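Local coordinates for protein ulvan Lyase-PL25 (Pseudoalteromonas sp. PLSV, PDB 5UAM) that cleaves ulvan, the main cell-wall polysaccharide of Ulvales green seaweeds, as a polysaccharide lyase of family 25 built on a beta-propeller fold, at residues T163-D171 and Y222-I233; G349-Y357 and W390-F399. All blocks are in the same frame, centred on the assembly; numbering follows the deposited sequence.

Interactions 1 and 2 both join neighbouring parts of a beta-propeller, one beside the active site and one at its periphery. Interaction 1 lies nearer the middle of the molecule, its centre about 11 Å from that of the chain; there the strands 165-169 and 222-227 run side by side and carry Tyr164 and Tyr222 to a phosphate, probably from the crystallisation liquor, bound in the active site. Interaction 2 sits farther out, about 22 Å from the chain centre and away from the annotated sites, where residues 349-357 pack on residues 390-399 of the following sheet. The two centres are about 26 Å apart and the nearest atoms about 15 Å, so neither contact touches the other.

Interaction 1: T163-D171 and Y222-I233; sequences TYNQAIKMD and YAWAGKGQGDNI. With PO4 (phosphate ion), chain E.
Gln166 OE1 is gripped by two donors, the backbone N-H of Ala225 (Ala225 N to Gln166 OE1 2.8 Å), which is tilted from the carbonyl plane, and His43 NE2 from outside the two segments. At the other end of the same amide, Gln166 NE2 gives an almost straight bond to Ala223 O (2.9 Å, 177° at the hydrogen). With the chain extended beyond CG, the amide spans the main chain from Ala223 O to Ala225 N and its rotation is fixed; OE1 also lies over one face of the Trp224 indole. The two strands run nearly parallel, at 17°, yet too far apart for backbone pairing, so side chains fill the gap. Ile168 sets CD1 on Gly226 CA (3.7 Å) and on Ile233 CG2, and Met170, bent at chi2 and chi3, brings SD to Ile233 CD1 (3.8 Å). Farther along, two waters link Asp171 with Asp231, whose carboxylates lie near each other; such bridging probably eases their repulsion.

At the other end Tyr164 and Tyr222 meet obliquely, Tyr164 CE2 against Tyr222 CE2 (3.7 Å), with ring planes 68° apart. Tyr222 OH donates to phosphate O2 (2.6 Å), which lies at the edge of both rings, and Tyr164 OH is 2.8 Å from phosphate O3. His99, His119, His184 and Arg180 also bind this anion. Tyr164 and His99 are assigned as proton acceptor and proton donor, and Tyr222 as substrate-binding, so the phosphate occupies the Tyr/His active site of a propeller lyase.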
loop_
_atom_site.group_PDB
_atom_site.type_symbol
_atom_site.label_atom_id
_atom_site.label_comp_id
_atom_site.label_asym_id
_atom_site.label_seq_id
_atom_site.Cartn_x
_atom_site.Cartn_y
_atom_site.Cartn_z
ATOM N N THR A 163 3.667 -6.667 9.294
ATOM C CA THR A 163 2.578 -5.767 8.928
ATOM C C THR A 163 2.992 -5.101 7.620
ATOM O O THR A 163 4.167 -4.781 7.426
ATOM C CB THR A 163 2.365 -4.598 9.951
ATOM O OG1 THR A 163 2.382 -5.048 11.319
ATOM C CG2 THR A 163 1.032 -3.902 9.712
ATOM N N TYR A 164 2.021 -4.826 6.750
ATOM C CA TYR A 164 2.210 -3.979 5.561
ATOM C C TYR A 164 2.958 -4.672 4.423
ATOM O O TYR A 164 3.986 -4.175 3.929
ATOM C CB TYR A 164 2.839 -2.632 5.899
ATOM C CG TYR A 164 2.091 -1.785 6.885
ATOM C CD1 TYR A 164 0.783 -1.407 6.654
ATOM C CD2 TYR A 164 2.697 -1.350 8.053
ATOM C CE1 TYR A 164 0.131 -0.596 7.539
ATOM C CE2 TYR A 164 2.058 -0.558 8.944
ATOM C CZ TYR A 164 0.776 -0.182 8.696
ATOM O OH TYR A 164 0.120 0.636 9.582
ATOM N N ASN A 165 2.400 -5.782 3.953
ATOM C CA ASN A 165 3.034 -6.595 2.925
ATOM C C ASN A 165 3.053 -5.908 1.570
ATOM O O ASN A 165 2.024 -5.429 1.080
ATOM C CB ASN A 165 2.271 -7.892 2.742
ATOM C CG ASN A 165 2.285 -8.733 3.959
ATOM O OD1 ASN A 165 3.340 -8.979 4.543
ATOM N ND2 ASN A 165 1.115 -9.237 4.341
ATOM N N GLN A 166 4.211 -5.936 0.928
ATOM C CA GLN A 166 4.413 -5.339 -0.376
ATOM C C GLN A 166 5.265 -6.319 -1.147
ATOM O O GLN A 166 6.386 -6.619 -0.742
ATOM C CB GLN A 166 5.084 -3.983 -0.206
ATOM C CG GLN A 166 4.275 -3.108 0.712
ATOM C CD GLN A 166 4.901 -1.796 0.988
ATOM O OE1 GLN A 166 5.224 -1.053 0.068
ATOM N NE2 GLN A 166 4.972 -1.450 2.263
ATOM N N ALA A 167 4.712 -6.869 -2.225
ATOM C CA ALA A 167 5.338 -7.992 -2.904
ATOM C C ALA A 167 5.791 -7.585 -4.295
ATOM O O ALA A 167 5.012 -7.035 -5.074
ATOM C CB ALA A 167 4.352 -9.153 -3.015
ATOM N N ILE A 168 7.045 -7.907 -4.620
ATOM C CA ILE A 168 7.657 -7.513 -5.885
ATOM C C ILE A 168 8.335 -8.725 -6.496
ATOM O O ILE A 168 9.061 -9.448 -5.810
ATOM C CB ILE A 168 8.668 -6.372 -5.678
ATOM C CG1 ILE A 168 7.946 -5.183 -5.047
ATOM C CG2 ILE A 168 9.313 -5.970 -7.007
ATOM C CD1 ILE A 168 8.852 -4.027 -4.738
ATOM N N LYS A 169 8.095 -8.953 -7.785
ATOM C CA LYS A 169 8.775 -10.005 -8.528
ATOM C C LYS A 169 9.695 -9.367 -9.558
ATOM O O LYS A 169 9.272 -8.503 -10.335
ATOM C CB LYS A 169 7.784 -10.916 -9.251
ATOM C CG LYS A 169 8.456 -12.128 -9.892
ATOM C CD LYS A 169 7.460 -13.086 -10.526
ATOM C CE LYS A 169 6.812 -12.501 -11.732
ATOM N NZ LYS A 169 6.006 -13.564 -12.461
ATOM N N MET A 170 10.940 -9.815 -9.595
ATOM C CA MET A 170 11.879 -9.285 -10.563
ATOM C C MET A 170 11.828 -10.078 -11.870
ATOM O O MET A 170 11.190 -11.127 -11.973
ATOM C CB MET A 170 13.290 -9.309 -9.984
ATOM C CG MET A 170 13.397 -8.664 -8.604
ATOM S SD MET A 170 12.698 -7.000 -8.494
ATOM C CE MET A 170 13.846 -6.057 -9.509
ATOM N N ASP A 171 12.537 -9.560 -12.883
ATOM C CA ASP A 171 12.491 -10.191 -14.197
ATOM C C ASP A 171 12.972 -11.634 -14.151
ATOM O O ASP A 171 12.508 -12.468 -14.937
ATOM C CB ASP A 171 13.312 -9.391 -15.211
ATOM C CG ASP A 171 12.727 -8.017 -15.506
ATOM O OD1 ASP A 171 11.544 -7.782 -15.186
ATOM O OD2 ASP A 171 13.463 -7.171 -16.070
ATOM N N TYR A 222 7.523 4.183 8.120
ATOM C CA TYR A 222 6.534 3.600 7.214
ATOM C C TYR A 222 7.073 3.711 5.796
ATOM O O TYR A 222 7.461 4.798 5.359
ATOM C CB TYR A 222 5.190 4.338 7.303
ATOM C CG TYR A 222 4.487 4.120 8.622
ATOM C CD1 TYR A 222 4.742 4.966 9.701
ATOM C CD2 TYR A 222 3.587 3.082 8.808
ATOM C CE1 TYR A 222 4.128 4.769 10.927
ATOM C CE2 TYR A 222 2.974 2.874 10.013
ATOM C CZ TYR A 222 3.219 3.747 11.081
ATOM O OH TYR A 222 2.613 3.548 12.298
ATOM N N ALA A 223 7.100 2.591 5.079
ATOM C CA ALA A 223 7.738 2.537 3.769
ATOM C C ALA A 223 6.775 2.012 2.716
ATOM O O ALA A 223 5.845 1.262 3.010
ATOM C CB ALA A 223 8.981 1.627 3.808
ATOM N N TRP A 224 7.024 2.414 1.474
ATOM C CA TRP A 224 6.342 1.910 0.295
ATOM C C TRP A 224 7.411 1.543 -0.721
ATOM O O TRP A 224 8.189 2.407 -1.165
ATOM C CB TRP A 224 5.399 2.959 -0.281
ATOM C CG TRP A 224 4.384 2.464 -1.273
ATOM C CD1 TRP A 224 3.089 2.109 -1.007
ATOM C CD2 TRP A 224 4.564 2.277 -2.684
ATOM N NE1 TRP A 224 2.451 1.736 -2.158
ATOM C CE2 TRP A 224 3.336 1.833 -3.203
ATOM C CE3 TRP A 224 5.638 2.460 -3.562
ATOM C CZ2 TRP A 224 3.160 1.553 -4.553
ATOM C CZ3 TRP A 224 5.444 2.176 -4.900
ATOM C CH2 TRP A 224 4.241 1.735 -5.374
ATOM N N ALA A 225 7.456 0.263 -1.071
ATOM C CA ALA A 225 8.428 -0.266 -2.009
ATOM C C ALA A 225 7.746 -0.650 -3.304
ATOM O O ALA A 225 6.688 -1.288 -3.296
ATOM C CB ALA A 225 9.103 -1.506 -1.428
ATOM N N GLY A 226 8.358 -0.293 -4.431
ATOM C CA GLY A 226 7.834 -0.642 -5.732
ATOM C C GLY A 226 8.953 -0.868 -6.724
ATOM O O GLY A 226 10.124 -0.636 -6.429
ATOM N N LYS A 227 8.579 -1.317 -7.915
ATOM C CA LYS A 227 9.557 -1.501 -8.976
ATOM C C LYS A 227 10.137 -0.175 -9.419
ATOM O O LYS A 227 9.445 0.847 -9.504
ATOM C CB LYS A 227 8.891 -2.144 -10.175
ATOM C CG LYS A 227 8.872 -3.629 -10.099
ATOM C CD LYS A 227 10.205 -4.198 -10.537
ATOM C CE LYS A 227 10.071 -5.665 -10.877
ATOM N NZ LYS A 227 9.169 -5.905 -12.034
ATOM N N GLY A 228 11.430 -0.196 -9.694
ATOM C CA GLY A 228 12.101 0.857 -10.399
ATOM C C GLY A 228 12.317 0.457 -11.836
ATOM O O GLY A 228 11.465 -0.183 -12.458
ATOM N N GLN A 229 13.478 0.799 -12.366
ATOM C CA GLN A 229 13.835 0.346 -13.693
ATOM C C GLN A 229 14.950 -0.682 -13.576
ATOM O O GLN A 229 15.677 -0.716 -12.579
ATOM C CB GLN A 229 14.168 1.548 -14.596
ATOM C CG GLN A 229 12.864 2.349 -14.880
ATOM C CD GLN A 229 13.055 3.776 -15.375
ATOM O OE1 GLN A 229 14.159 4.181 -15.706
ATOM N NE2 GLN A 229 11.951 4.545 -15.444
ATOM N N GLY A 230 14.998 -1.578 -14.555
ATOM C CA GLY A 230 16.039 -2.596 -14.570
ATOM C C GLY A 230 15.840 -3.571 -13.430
ATOM O O GLY A 230 14.748 -4.113 -13.222
ATOM N N ASP A 231 16.903 -3.793 -12.664
ATOM C CA ASP A 231 16.827 -4.675 -11.510
ATOM C C ASP A 231 16.711 -3.909 -10.205
ATOM O O ASP A 231 17.018 -4.453 -9.145
ATOM C CB ASP A 231 18.015 -5.632 -11.493
ATOM C CG ASP A 231 17.992 -6.590 -12.668
ATOM O OD1 ASP A 231 16.894 -7.108 -13.020
ATOM O OD2 ASP A 231 19.066 -6.798 -13.246
ATOM N N ASN A 232 16.201 -2.680 -10.246
ATOM C CA ASN A 232 16.077 -1.871 -9.047
ATOM C C ASN A 232 14.660 -1.883 -8.488
ATOM O O ASN A 232 13.670 -1.971 -9.221
ATOM C CB ASN A 232 16.457 -0.426 -9.340
ATOM C CG ASN A 232 17.887 -0.300 -9.771
ATOM O OD1 ASN A 232 18.764 -0.895 -9.156
ATOM N ND2 ASN A 232 18.129 0.428 -10.856
ATOM N N ILE A 233 14.598 -1.804 -7.163
ATOM C CA ILE A 233 13.392 -1.539 -6.393
ATOM C C ILE A 233 13.571 -0.174 -5.750
ATOM O O ILE A 233 14.671 0.169 -5.310
ATOM C CB ILE A 233 13.196 -2.647 -5.338
ATOM C CG1 ILE A 233 12.751 -3.940 -6.039
ATOM C CG2 ILE A 233 12.232 -2.219 -4.213
ATOM C CD1 ILE A 233 12.746 -5.164 -5.127
HETATM P P PO4 E . 0.031 0.864 12.902
HETATM O O1 PO4 E . -0.195 1.603 14.206
HETATM O O2 PO4 E . 1.267 1.334 12.251
HETATM O O3 PO4 E . -1.168 1.197 12.046
HETATM O O4 PO4 E . 0.143 -0.623 13.222
HETATM O O HOH W 1 14.014 -7.102 -12.760
HETATM O O HOH W 2 16.150 -6.888 -15.769
#

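Interaction 2: G349-Y357 and W390-F399; sequences GGDKVIPQY and WQSHDGGEHF
Successive blades of the propeller meet here: the end of strand 347-352, outermost in its sheet, and the loop after it pack on the turn that joins strands 384-392 and 400-408 of the next sheet. Trp390 supplies the broad surface. Ile354 crosses it at about a right angle, CG1 over the six-membered ring of Trp390 (3.9 Å from the centroid, 13° off the normal) in a CH-pi contact, while Pro355 CD touches Trp390 CZ3 obliquely at 3.7 Å. Val353 points CG1 anti to the backbone N (chi1 174°), which lays this methyl over one face of Phe399, 4.1 Å from the ring centroid, and against Trp390 CB. Ser392 CB packs on the opposite face, so the phenyl ring is sandwiched.

No direct hydrogen bond crosses the contact; water does that work. One water accepts from Phe399 N and lies 2.8 Å from Val353 O, and another accepts from Asp351 N and lies 2.7 Å from Gly396 O. Within the turn, Asp394 receives His398 N on OD1 and His398 ND1 on OD2 (2.8 Å), both through syn lone pairs, and Ser392 OG accepts Asp394 N in an ST turn. Apolar packing with bridging water thus forms the blade-to-blade interface of this beta-propeller.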
loop_
_atom_site.group_PDB
_atom_site.type_symbol
_atom_site.label_atom_id
_atom_site.label_comp_id
_atom_site.label_asym_id
_atom_site.label_seq_id
_atom_site.Cartn_x
_atom_site.Cartn_y
_atom_site.Cartn_z
ATOM N N GLY A 349 8.974 20.580 -5.320
ATOM C CA GLY A 349 7.563 20.293 -5.179
ATOM C C GLY A 349 7.061 20.404 -3.757
ATOM O O GLY A 349 7.500 21.270 -2.992
ATOM N N GLY A 350 6.125 19.534 -3.410
ATOM C CA GLY A 350 5.436 19.596 -2.144
ATOM C C GLY A 350 4.068 20.225 -2.225
ATOM O O GLY A 350 3.412 20.362 -1.193
ATOM N N ASP A 351 3.629 20.621 -3.415
ATOM C CA ASP A 351 2.315 21.235 -3.573
ATOM C C ASP A 351 1.211 20.189 -3.509
ATOM O O ASP A 351 1.385 19.041 -3.925
ATOM C CB ASP A 351 2.251 21.970 -4.908
ATOM C CG ASP A 351 3.339 23.028 -5.043
ATOM O OD1 ASP A 351 3.261 24.032 -4.306
ATOM O OD2 ASP A 351 4.269 22.840 -5.862
ATOM N N LYS A 352 0.064 20.597 -2.962
ATOM C CA LYS A 352 -1.103 19.726 -2.913
ATOM C C LYS A 352 -1.570 19.420 -4.326
ATOM O O LYS A 352 -1.574 20.289 -5.207
ATOM C CB LYS A 352 -2.252 20.423 -2.175
ATOM C CG LYS A 352 -2.051 20.606 -0.683
ATOM C CD LYS A 352 -3.234 21.369 -0.077
ATOM C CE LYS A 352 -3.071 21.577 1.406
ATOM N NZ LYS A 352 -4.193 22.420 1.923
ATOM N N VAL A 353 -1.984 18.173 -4.534
ATOM C CA VAL A 353 -2.572 17.779 -5.809
ATOM C C VAL A 353 -3.878 18.522 -6.040
ATOM O O VAL A 353 -4.080 19.142 -7.090
ATOM C CB VAL A 353 -2.767 16.253 -5.859
ATOM C CG1 VAL A 353 -3.518 15.855 -7.123
ATOM C CG2 VAL A 353 -1.413 15.507 -5.784
ATOM N N ILE A 354 -4.780 18.479 -5.063
ATOM C CA ILE A 354 -6.065 19.171 -5.152
ATOM C C ILE A 354 -5.880 20.557 -4.537
ATOM O O ILE A 354 -5.682 20.654 -3.315
ATOM C CB ILE A 354 -7.175 18.384 -4.445
ATOM C CG1 ILE A 354 -7.262 16.976 -5.055
ATOM C CG2 ILE A 354 -8.492 19.149 -4.596
ATOM C CD1 ILE A 354 -8.264 16.031 -4.369
ATOM N N PRO A 355 -5.942 21.631 -5.320
ATOM C CA PRO A 355 -5.641 22.960 -4.773
ATOM C C PRO A 355 -6.624 23.356 -3.677
ATOM O O PRO A 355 -7.829 23.128 -3.784
ATOM C CB PRO A 355 -5.771 23.890 -5.985
ATOM C CG PRO A 355 -5.927 23.039 -7.174
ATOM C CD PRO A 355 -6.351 21.678 -6.733
ATOM N N GLN A 356 -6.082 23.932 -2.603
ATOM C CA GLN A 356 -6.864 24.503 -1.505
ATOM C C GLN A 356 -7.761 23.488 -0.796
ATOM O O GLN A 356 -8.673 23.869 -0.056
ATOM C CB GLN A 356 -7.689 25.710 -1.963
ATOM C CG GLN A 356 -6.858 26.947 -2.313
ATOM C CD GLN A 356 -6.319 26.915 -3.735
ATOM O OE1 GLN A 356 -7.064 26.676 -4.690
ATOM N NE2 GLN A 356 -5.018 27.159 -3.883
ATOM N N TYR A 357 -7.536 22.195 -0.978
ATOM C CA TYR A 357 -8.371 21.206 -0.317
ATOM C C TYR A 357 -7.833 20.975 1.089
ATOM O O TYR A 357 -6.622 20.891 1.300
ATOM C CB TYR A 357 -8.353 19.913 -1.132
ATOM C CG TYR A 357 -9.249 18.785 -0.655
ATOM C CD1 TYR A 357 -10.651 18.838 -0.781
ATOM C CD2 TYR A 357 -8.697 17.652 -0.116
ATOM C CE1 TYR A 357 -11.446 17.761 -0.342
ATOM C CE2 TYR A 357 -9.478 16.594 0.312
ATOM C CZ TYR A 357 -10.830 16.642 0.199
ATOM O OH TYR A 357 -11.568 15.550 0.640
ATOM N N TRP A 390 -6.598 13.691 -11.959
ATOM C CA TRP A 390 -6.028 15.030 -11.864
ATOM C C TRP A 390 -4.715 15.053 -12.630
ATOM O O TRP A 390 -3.847 14.205 -12.395
ATOM C CB TRP A 390 -5.791 15.399 -10.399
ATOM C CG TRP A 390 -7.082 15.600 -9.662
ATOM C CD1 TRP A 390 -7.962 14.635 -9.279
ATOM C CD2 TRP A 390 -7.636 16.846 -9.241
ATOM N NE1 TRP A 390 -9.031 15.201 -8.641
ATOM C CE2 TRP A 390 -8.865 16.558 -8.600
ATOM C CE3 TRP A 390 -7.217 18.173 -9.332
ATOM C CZ2 TRP A 390 -9.678 17.553 -8.069
ATOM C CZ3 TRP A 390 -8.034 19.166 -8.812
ATOM C CH2 TRP A 390 -9.251 18.848 -8.186
ATOM N N GLN A 391 -4.572 16.017 -13.538
ATOM C CA GLN A 391 -3.475 16.050 -14.499
ATOM C C GLN A 391 -2.628 17.299 -14.288
ATOM O O GLN A 391 -3.155 18.413 -14.203
ATOM C CB GLN A 391 -4.021 16.057 -15.927
ATOM C CG GLN A 391 -2.975 16.317 -17.012
ATOM C CD GLN A 391 -2.264 15.060 -17.445
ATOM O OE1 GLN A 391 -2.880 14.139 -17.975
ATOM N NE2 GLN A 391 -0.953 15.019 -17.242
ATOM N N SER A 392 -1.317 17.113 -14.259
ATOM C CA SER A 392 -0.369 18.213 -14.280
ATOM C C SER A 392 0.471 18.107 -15.539
ATOM O O SER A 392 0.831 17.005 -15.966
ATOM C CB SER A 392 0.563 18.164 -13.068
ATOM O OG SER A 392 1.575 19.167 -13.163
ATOM N N HIS A 393 0.800 19.267 -16.116
ATOM C CA HIS A 393 1.783 19.352 -17.189
ATOM C C HIS A 393 2.971 20.231 -16.820
ATOM O O HIS A 393 3.760 20.591 -17.703
ATOM C CB HIS A 393 1.141 19.863 -18.479
ATOM C CG HIS A 393 0.175 18.898 -19.083
ATOM N ND1 HIS A 393 0.581 17.726 -19.685
ATOM C CD2 HIS A 393 -1.177 18.919 -19.167
ATOM C CE1 HIS A 393 -0.479 17.071 -20.124
ATOM N NE2 HIS A 393 -1.559 17.770 -19.817
ATOM N N ASP A 394 3.115 20.584 -15.543
ATOM C CA ASP A 394 4.222 21.411 -15.079
ATOM C C ASP A 394 5.002 20.730 -13.961
ATOM O O ASP A 394 5.553 21.392 -13.080
ATOM C CB ASP A 394 3.751 22.811 -14.680
ATOM C CG ASP A 394 2.790 22.823 -13.490
ATOM O OD1 ASP A 394 2.502 21.772 -12.871
ATOM O OD2 ASP A 394 2.306 23.933 -13.180
ATOM N N GLY A 395 5.058 19.397 -13.996
ATOM C CA GLY A 395 5.861 18.650 -13.050
ATOM C C GLY A 395 5.287 18.603 -11.661
ATOM O O GLY A 395 6.017 18.348 -10.696
ATOM N N GLY A 396 3.991 18.850 -11.524
ATOM C CA GLY A 396 3.313 18.664 -10.261
ATOM C C GLY A 396 3.115 19.916 -9.444
ATOM O O GLY A 396 2.727 19.807 -8.276
ATOM N N GLU A 397 3.396 21.091 -10.004
ATOM C CA GLU A 397 3.093 22.335 -9.301
ATOM C C GLU A 397 1.597 22.618 -9.317
ATOM O O GLU A 397 1.044 23.111 -8.327
ATOM C CB GLU A 397 3.852 23.502 -9.928
ATOM C CG GLU A 397 5.350 23.433 -9.720
ATOM C CD GLU A 397 6.053 24.725 -10.080
ATOM O OE1 GLU A 397 5.359 25.709 -10.429
ATOM O OE2 GLU A 397 7.299 24.751 -10.003
ATOM N N HIS A 398 0.925 22.314 -10.428
ATOM C CA HIS A 398 -0.518 22.512 -10.538
ATOM C C HIS A 398 -1.147 21.309 -11.216
ATOM O O HIS A 398 -0.634 20.819 -12.225
ATOM C CB HIS A 398 -0.866 23.733 -11.386
ATOM C CG HIS A 398 -0.279 25.010 -10.885
ATOM N ND1 HIS A 398 0.963 25.458 -11.276
ATOM C CD2 HIS A 398 -0.757 25.935 -10.019
ATOM C CE1 HIS A 398 1.216 26.614 -10.686
ATOM N NE2 HIS A 398 0.189 26.922 -9.915
ATOM N N PHE A 399 -2.275 20.856 -10.667
ATOM C CA PHE A 399 -3.080 19.803 -11.258
ATOM C C PHE A 399 -4.481 20.336 -11.539
ATOM O O PHE A 399 -4.988 21.200 -10.821
ATOM C CB PHE A 399 -3.221 18.605 -10.306
ATOM C CG PHE A 399 -1.945 17.838 -10.088
ATOM C CD1 PHE A 399 -0.992 18.296 -9.191
ATOM C CD2 PHE A 399 -1.705 16.659 -10.773
ATOM C CE1 PHE A 399 0.190 17.590 -8.986
ATOM C CE2 PHE A 399 -0.535 15.950 -10.576
ATOM C CZ PHE A 399 0.412 16.418 -9.684
HETATM O O HOH W 3 4.610 19.931 -6.326
HETATM O O HOH W 4 -1.119 22.597 -6.383
HETATM O O HOH W 5 -2.889 21.515 -7.954
#